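Local coordinates for protein hyperpolarization-activated (Ih) channel (Strongylocentrotus purpuratus, PDB 2PTM) that probably forms a voltage-gated cation channel opened by hyperpolarization, whose C-terminal region binds cyclic AMP, at residues Ser140-Arg150 and Arg184-Arg194. Sequence-based numbering, arbitrary orientation.
Sequences SYFGEICLLTR and RKTMEEIAVRR. With CMP (adenosine-3',5'-cyclic-monophosphate), chain C.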
ATOM      1  N   SER A 140      29.046  11.278  -9.980  1.00 23.30           N
ATOM      2  CA  SER A 140      29.451   9.890  -9.822  1.00 22.56           C
ATOM      3  C   SER A 140      28.298   9.086  -9.223  1.00 22.01           C
ATOM      4  O   SER A 140      27.214   9.618  -8.971  1.00 22.78           O
ATOM      5  CB  SER A 140      30.722   9.791  -8.969  1.00 25.70           C
ATOM      6  OG  SER A 140      31.277   8.496  -9.042  1.00 31.93           O
ATOM      7  N   TYR A 141      28.520   7.799  -9.012  1.00 18.20           N
ATOM      8  CA  TYR A 141      27.496   6.971  -8.399  1.00 20.04           C
ATOM      9  C   TYR A 141      28.172   5.873  -7.599  1.00 19.83           C
ATOM     10  O   TYR A 141      29.358   5.609  -7.791  1.00 22.59           O
ATOM     11  CB  TYR A 141      26.537   6.403  -9.447  1.00 20.13           C
ATOM     12  CG  TYR A 141      27.159   5.489 -10.484  1.00 28.12           C
ATOM     13  CD1 TYR A 141      27.678   4.251 -10.131  1.00 31.37           C
ATOM     14  CD2 TYR A 141      27.184   5.850 -11.824  1.00 35.63           C
ATOM     15  CE1 TYR A 141      28.239   3.410 -11.083  1.00 35.29           C
ATOM     16  CE2 TYR A 141      27.738   5.012 -12.788  1.00 39.06           C
ATOM     17  CZ  TYR A 141      28.260   3.795 -12.408  1.00 40.07           C
ATOM     18  OH  TYR A 141      28.802   2.961 -13.357  1.00 43.90           O
ATOM     19  N   PHE A 142      27.430   5.258  -6.689  1.00 17.02           N
ATOM     20  CA  PHE A 142      28.002   4.201  -5.870  1.00 18.05           C
ATOM     21  C   PHE A 142      26.892   3.318  -5.328  1.00 18.06           C
ATOM     22  O   PHE A 142      25.726   3.705  -5.353  1.00 20.17           O
ATOM     23  CB  PHE A 142      28.823   4.788  -4.713  1.00 17.97           C
ATOM     24  CG  PHE A 142      28.012   5.649  -3.762  1.00 19.77           C
ATOM     25  CD1 PHE A 142      27.279   5.072  -2.732  1.00 18.51           C
ATOM     26  CD2 PHE A 142      27.985   7.031  -3.904  1.00 18.23           C
ATOM     27  CE1 PHE A 142      26.529   5.866  -1.848  1.00 17.78           C
ATOM     28  CE2 PHE A 142      27.239   7.836  -3.040  1.00 17.73           C
ATOM     29  CZ  PHE A 142      26.513   7.261  -2.013  1.00 17.02           C
ATOM     30  N   GLY A 143      27.266   2.139  -4.836  1.00 16.41           N
ATOM     31  CA  GLY A 143      26.320   1.205  -4.249  1.00 18.38           C
ATOM     32  C   GLY A 143      25.740   0.276  -5.301  1.00 21.82           C
ATOM     33  O   GLY A 143      24.738  -0.405  -5.065  1.00 24.38           O
ATOM     34  N   GLU A 144      26.366   0.249  -6.472  1.00 19.35           N
ATOM     35  CA  GLU A 144      25.876  -0.594  -7.555  1.00 23.77           C
ATOM     36  C   GLU A 144      26.404  -2.032  -7.481  1.00 24.07           C
ATOM     37  O   GLU A 144      25.761  -2.956  -7.982  1.00 27.00           O
ATOM     38  CB  GLU A 144      26.221   0.015  -8.922  1.00 26.16           C
ATOM     39  CG  GLU A 144      27.648  -0.240  -9.395  1.00 26.23           C
ATOM     40  CD  GLU A 144      28.682   0.623  -8.697  1.00 26.84           C
ATOM     41  OE1 GLU A 144      28.313   1.494  -7.891  1.00 27.22           O
ATOM     42  OE2 GLU A 144      29.882   0.434  -8.964  1.00 33.42           O
ATOM     43  N   ILE A 145      27.576  -2.222  -6.882  1.00 21.73           N
ATOM     44  CA  ILE A 145      28.242  -3.529  -6.943  1.00 21.03           C
ATOM     45  C   ILE A 145      27.350  -4.593  -6.330  1.00 23.96           C
ATOM     46  O   ILE A 145      27.096  -5.643  -6.929  1.00 26.83           O
ATOM     47  CB  ILE A 145      29.600  -3.551  -6.186  1.00 23.71           C
ATOM     48  CG1 ILE A 145      30.576  -2.520  -6.742  1.00 27.59           C
ATOM     49  CG2 ILE A 145      30.207  -4.938  -6.248  1.00 24.83           C
ATOM     50  CD1 ILE A 145      30.679  -2.545  -8.204  1.00 32.14           C
ATOM     51  N   CYS A 146      26.870  -4.305  -5.125  1.00 24.02           N
ATOM     52  CA  CYS A 146      25.996  -5.212  -4.382  1.00 26.24           C
ATOM     53  C   CYS A 146      24.730  -5.572  -5.168  1.00 27.07           C
ATOM     54  O   CYS A 146      24.232  -6.691  -5.084  1.00 30.00           O
ATOM     55  CB  CYS A 146      25.624  -4.543  -3.058  1.00 37.57           C
ATOM     56  SG  CYS A 146      24.614  -5.505  -1.971  1.00 49.54           S
ATOM     57  N   LEU A 147      24.205  -4.617  -5.929  1.00 27.74           N
ATOM     58  CA  LEU A 147      23.012  -4.866  -6.746  1.00 27.69           C
ATOM     59  C   LEU A 147      23.318  -5.772  -7.934  1.00 28.85           C
ATOM     60  O   LEU A 147      22.442  -6.482  -8.427  1.00 28.58           O
ATOM     61  CB  LEU A 147      22.415  -3.551  -7.256  1.00 26.86           C
ATOM     62  CG  LEU A 147      22.013  -2.515  -6.205  1.00 27.16           C
ATOM     63  CD1 LEU A 147      21.158  -1.448  -6.846  1.00 27.08           C
ATOM     64  CD2 LEU A 147      21.257  -3.187  -5.089  1.00 29.13           C
ATOM     65  N   LEU A 148      24.554  -5.721  -8.410  1.00 29.57           N
ATOM     66  CA  LEU A 148      24.970  -6.549  -9.538  1.00 32.48           C
ATOM     67  C   LEU A 148      25.281  -7.980  -9.106  1.00 36.17           C
ATOM     68  O   LEU A 148      24.959  -8.933  -9.816  1.00 38.75           O
ATOM     69  CB  LEU A 148      26.180  -5.927 -10.248  1.00 31.59           C
ATOM     70  CG  LEU A 148      25.942  -4.600 -10.972  1.00 33.37           C
ATOM     71  CD1 LEU A 148      27.265  -3.932 -11.363  1.00 32.06           C
ATOM     72  CD2 LEU A 148      25.056  -4.814 -12.190  1.00 35.70           C
ATOM     73  N   THR A 149      25.897  -8.129  -7.937  1.00 36.06           N
ATOM     74  CA  THR A 149      26.307  -9.444  -7.452  1.00 39.32           C
ATOM     75  C   THR A 149      25.230 -10.102  -6.598  1.00 43.57           C
ATOM     76  O   THR A 149      25.243 -11.315  -6.397  1.00 45.44           O
ATOM     77  CB  THR A 149      27.561  -9.347  -6.579  1.00 39.65           C
ATOM     78  OG1 THR A 149      27.240  -8.642  -5.374  1.00 37.22           O
ATOM     79  CG2 THR A 149      28.672  -8.622  -7.312  1.00 41.03           C
ATOM     80  N   ARG A 150      24.310  -9.294  -6.088  1.00 47.05           N
ATOM     81  CA  ARG A 150      23.319  -9.758  -5.122  1.00 51.98           C
ATOM     82  C   ARG A 150      23.999 -10.362  -3.893  1.00 50.26           C
ATOM     83  O   ARG A 150      23.438 -11.231  -3.219  1.00 50.41           O
ATOM     84  CB  ARG A 150      22.362 -10.759  -5.772  1.00 57.85           C
ATOM     85  CG  ARG A 150      21.693 -10.227  -7.029  1.00 64.38           C
ATOM     86  CD  ARG A 150      21.120 -11.349  -7.882  1.00 71.69           C
ATOM     87  NE  ARG A 150      20.673 -10.854  -9.181  1.00 78.98           N
ATOM     88  CZ  ARG A 150      21.456 -10.754 -10.253  1.00 83.46           C
ATOM     89  NH1 ARG A 150      22.729 -11.121 -10.182  1.00 83.80           N
ATOM     90  NH2 ARG A 150      20.965 -10.290 -11.395  1.00 84.80           N
ATOM     91  N   ARG A 184      23.411  -2.554 -18.690  1.00 47.77           N
ATOM     92  CA  ARG A 184      23.921  -3.514 -17.720  1.00 45.82           C
ATOM     93  C   ARG A 184      25.378  -3.784 -18.040  1.00 44.61           C
ATOM     94  O   ARG A 184      26.215  -3.910 -17.142  1.00 42.63           O
ATOM     95  CB  ARG A 184      23.142  -4.830 -17.755  1.00 47.89           C
ATOM     96  CG  ARG A 184      23.681  -5.867 -16.773  1.00 52.61           C
ATOM     97  CD  ARG A 184      22.784  -7.095 -16.666  1.00 57.71           C
ATOM     98  NE  ARG A 184      21.502  -6.805 -16.022  1.00 61.31           N
ATOM     99  CZ  ARG A 184      21.304  -6.804 -14.705  1.00 63.67           C
ATOM    100  NH1 ARG A 184      22.307  -7.069 -13.875  1.00 65.33           N
ATOM    101  NH2 ARG A 184      20.101  -6.535 -14.214  1.00 63.15           N
ATOM    102  N   LYS A 185      25.674  -3.880 -19.331  1.00 45.10           N
ATOM    103  CA  LYS A 185      27.032  -4.157 -19.780  1.00 47.42           C
ATOM    104  C   LYS A 185      27.946  -3.024 -19.359  1.00 49.21           C
ATOM    105  O   LYS A 185      28.992  -3.255 -18.758  1.00 49.57           O
ATOM    106  CB  LYS A 185      27.070  -4.347 -21.292  1.00 49.75           C
ATOM    107  N   THR A 186      27.548  -1.791 -19.659  1.00 50.61           N
ATOM    108  CA  THR A 186      28.379  -0.651 -19.292  1.00 50.83           C
ATOM    109  C   THR A 186      28.510  -0.555 -17.776  1.00 47.68           C
ATOM    110  O   THR A 186      29.563  -0.197 -17.260  1.00 50.38           O
ATOM    111  CB  THR A 186      27.881   0.682 -19.901  1.00 51.89           C
ATOM    112  OG1 THR A 186      26.813   1.214 -19.111  1.00 52.79           O
ATOM    113  CG2 THR A 186      27.407   0.479 -21.331  1.00 52.41           C
ATOM    114  N   MET A 187      27.451  -0.906 -17.053  1.00 43.07           N
ATOM    115  CA  MET A 187      27.515  -0.862 -15.600  1.00 37.24           C
ATOM    116  C   MET A 187      28.461  -1.922 -15.038  1.00 34.57           C
ATOM    117  O   MET A 187      29.262  -1.640 -14.156  1.00 38.71           O
ATOM    118  CB  MET A 187      26.124  -1.024 -14.984  1.00 43.76           C
ATOM    119  CG  MET A 187      26.112  -0.920 -13.472  1.00 50.28           C
ATOM    120  SD  MET A 187      25.586   0.700 -12.872  1.00 54.30           S
ATOM    121  CE  MET A 187      24.012   0.845 -13.716  1.00 53.49           C
ATOM    122  N   GLU A 188      28.355  -3.149 -15.532  1.00 32.43           N
ATOM    123  CA  GLU A 188      29.243  -4.213 -15.070  1.00 32.78           C
ATOM    124  C   GLU A 188      30.707  -3.832 -15.276  1.00 33.47           C
ATOM    125  O   GLU A 188      31.556  -4.123 -14.439  1.00 33.87           O
ATOM    126  CB  GLU A 188      28.915  -5.534 -15.768  1.00 37.46           C
ATOM    127  CG  GLU A 188      27.635  -6.183 -15.256  1.00 41.14           C
ATOM    128  CD  GLU A 188      27.149  -7.317 -16.141  1.00 47.87           C
ATOM    129  OE1 GLU A 188      27.717  -7.502 -17.240  1.00 50.50           O
ATOM    130  OE2 GLU A 188      26.193  -8.019 -15.741  1.00 48.87           O
ATOM    131  N   GLU A 189      31.001  -3.147 -16.374  1.00 33.97           N
ATOM    132  CA  GLU A 189      32.388  -2.792 -16.676  1.00 38.86           C
ATOM    133  C   GLU A 189      33.035  -1.860 -15.634  1.00 37.33           C
ATOM    134  O   GLU A 189      34.201  -2.028 -15.306  1.00 36.09           O
ATOM    135  CB  GLU A 189      32.515  -2.242 -18.103  1.00 39.29           C
ATOM    136  CG  GLU A 189      32.098  -3.251 -19.167  1.00 43.94           C
ATOM    137  CD  GLU A 189      31.917  -2.640 -20.550  1.00 50.80           C
ATOM    138  OE1 GLU A 189      32.109  -1.411 -20.706  1.00 55.74           O
ATOM    139  OE2 GLU A 189      31.577  -3.396 -21.484  1.00 49.57           O
ATOM    140  N   ILE A 190      32.282  -0.895 -15.106  1.00 43.06           N
ATOM    141  CA  ILE A 190      32.781  -0.008 -14.042  1.00 40.67           C
ATOM    142  C   ILE A 190      32.876  -0.737 -12.682  1.00 44.34           C
ATOM    143  O   ILE A 190      33.771  -0.481 -11.856  1.00 39.67           O
ATOM    144  CB  ILE A 190      31.880   1.244 -13.894  1.00 45.25           C
ATOM    145  CG1 ILE A 190      32.072   2.210 -15.071  1.00 44.13           C
ATOM    146  CG2 ILE A 190      32.161   1.970 -12.572  1.00 45.24           C
ATOM    147  CD1 ILE A 190      31.476   1.768 -16.377  1.00 41.47           C
ATOM    148  N   ALA A 191      31.938  -1.647 -12.454  1.00 45.49           N
ATOM    149  CA  ALA A 191      31.926  -2.460 -11.249  1.00 41.30           C
ATOM    150  C   ALA A 191      33.221  -3.236 -11.151  1.00 40.85           C
ATOM    151  O   ALA A 191      33.865  -3.268 -10.106  1.00 40.66           O
ATOM    152  CB  ALA A 191      30.744  -3.418 -11.269  1.00 39.45           C
ATOM    153  N   VAL A 192      33.598  -3.880 -12.244  1.00 40.98           N
ATOM    154  CA  VAL A 192      34.865  -4.584 -12.260  1.00 47.61           C
ATOM    155  C   VAL A 192      36.000  -3.568 -12.070  1.00 48.43           C
ATOM    156  O   VAL A 192      36.900  -3.797 -11.262  1.00 49.07           O
ATOM    157  CB  VAL A 192      35.064  -5.406 -13.550  1.00 54.32           C
ATOM    158  CG1 VAL A 192      35.840  -6.652 -13.239  1.00 61.43           C
ATOM    159  CG2 VAL A 192      33.738  -5.812 -14.141  1.00 53.59           C
ATOM    160  N   ARG A 193      35.943  -2.445 -12.790  1.00 47.27           N
ATOM    161  CA  ARG A 193      36.999  -1.422 -12.720  1.00 55.52           C
ATOM    162  C   ARG A 193      36.905  -0.594 -11.456  1.00 65.72           C
ATOM    163  O   ARG A 193      37.285   0.575 -11.442  1.00 73.17           O
ATOM    164  CB  ARG A 193      36.936  -0.459 -13.899  1.00 57.24           C
ATOM    165  CG  ARG A 193      37.236  -1.046 -15.236  1.00 56.38           C
ATOM    166  CD  ARG A 193      37.874   0.002 -16.122  1.00 61.02           C
ATOM    167  NE  ARG A 193      38.083  -0.502 -17.476  1.00 66.86           N
ATOM    168  CZ  ARG A 193      38.899   0.053 -18.367  1.00 69.27           C
ATOM    169  NH1 ARG A 193      39.596   1.137 -18.052  1.00 71.93           N
ATOM    170  NH2 ARG A 193      39.018  -0.479 -19.577  1.00 66.84           N
ATOM    171  N   ARG A 194      36.341  -1.183 -10.415  1.00 61.40           N
ATOM    172  CA  ARG A 194      36.501  -0.671  -9.073  1.00 54.05           C
ATOM    173  C   ARG A 194      37.219  -1.830  -8.406  1.00 58.57           C
ATOM    174  O   ARG A 194      36.633  -2.667  -7.726  1.00 59.49           O
ATOM    175  CB  ARG A 194      35.142  -0.261  -8.481  1.00 48.10           C
ATOM    176  CG  ARG A 194      34.715   1.126  -9.049  1.00 37.03           C
ATOM    177  CD  ARG A 194      33.245   1.554  -8.824  1.00 33.65           C
ATOM    178  NE  ARG A 194      33.114   2.996  -9.134  1.00 31.23           N
ATOM    179  CZ  ARG A 194      32.060   3.758  -8.847  1.00 28.83           C
ATOM    180  NH1 ARG A 194      31.001   3.236  -8.255  1.00 32.43           N
ATOM    181  NH2 ARG A 194      32.062   5.056  -9.157  1.00 27.22           N
TER
HETATM  182  P   CMP C 401      28.578  -1.549  -3.069  1.00 21.46           P
HETATM  183  O1P CMP C 401      29.513  -2.749  -2.720  1.00 23.37           O
HETATM  184  O2P CMP C 401      27.201  -1.849  -3.431  1.00 20.50           O
HETATM  185  O5' CMP C 401      28.818  -0.593  -1.798  1.00 22.44           O
HETATM  186  C5' CMP C 401      29.905   0.283  -1.616  1.00 20.34           C
HETATM  187  C4' CMP C 401      30.255   1.061  -2.877  1.00 20.81           C
HETATM  188  O4' CMP C 401      31.542   1.668  -2.904  1.00 20.78           O
HETATM  189  C3' CMP C 401      30.382   0.058  -3.998  1.00 20.30           C
HETATM  190  O3' CMP C 401      29.340  -0.808  -4.292  1.00 23.86           O
HETATM  191  C2' CMP C 401      30.970   0.828  -5.182  1.00 21.94           C
HETATM  192  O2' CMP C 401      29.973   1.690  -5.710  1.00 22.16           O
HETATM  193  C1' CMP C 401      31.894   1.763  -4.329  1.00 17.03           C
HETATM  194  N9  CMP C 401      33.278   1.408  -4.460  1.00 24.48           N
HETATM  195  C8  CMP C 401      33.976   0.303  -3.913  1.00 29.79           C
HETATM  196  N7  CMP C 401      35.287   0.320  -4.209  1.00 26.90           N
HETATM  197  C5  CMP C 401      35.468   1.461  -4.998  1.00 30.34           C
HETATM  198  C6  CMP C 401      36.586   2.055  -5.653  1.00 30.95           C
HETATM  199  N6  CMP C 401      37.834   1.494  -5.553  1.00 35.47           N
HETATM  200  N1  CMP C 401      36.396   3.199  -6.379  1.00 27.40           N
HETATM  201  C2  CMP C 401      35.158   3.739  -6.438  1.00 34.91           C
HETATM  202  N3  CMP C 401      34.012   3.303  -5.873  1.00 24.67           N
HETATM  203  C4  CMP C 401      34.212   2.173  -5.153  1.00 28.98           C
HETATM  204  O   HOH W   1      33.400   7.673 -10.770  1.00 42.51           O
HETATM  205  O   HOH W   2      29.630   0.242 -11.972  1.00 54.49           O
HETATM  206  O   HOH W   3      21.410  -7.400 -10.764  1.00 50.88           O
HETATM  207  O   HOH W   4      24.809  -8.521 -12.848  1.00 55.45           O
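Arg194 reaches the backbone of Tyr141 end-on, its NH1 and NH2 both donating to Tyr141 O, with NH1 at 2.9 Å. That oxygen lies 5° out of the guanidinium plane, and the two bonds should restrain the group's rotation. Arg194 NH1 also forms a weak hydrogen bond and salt bridge to Glu144 OE2 (3.1 Å), the carboxylate and guanidinium planes 57° apart. Glu144 OE1 accepts from the ribose O2' of cyclic AMP at 2.7 Å, so Glu144 is shared between nucleotide and arginine. Extended from CG to NE (chi2 and chi3 both 167°), Arg194 runs along one face of the adenine and turns one guanidinium face to its N3. Shortening Arg194 to an alanine would probably leave Glu144 OE2 and the Tyr141 carbonyl without their charged partner and remove the cover over the adenine C2-N3 edge. A water joins Glu144 OE2, Tyr141 OH and Met187 O. Around this polar centre, Met187 SD makes an oblique Met-aromatic contact with the Tyr141 ring, 4.7 Å from its centroid, while Tyr141 OH abuts Ile190. Leu148 is a knob among Arg184, Met187, Glu188 and Ala191, its CD1 3.5 Å from Ala191 CB. Helix 181-192 packs against helix 145-149 of the phosphate-binding cassette, whose Cys146 N donates to the phosphate O2P; the network, built by Arg194 just past the end of helix 181-192, is consistent with linking that helix to nucleotide occupancy.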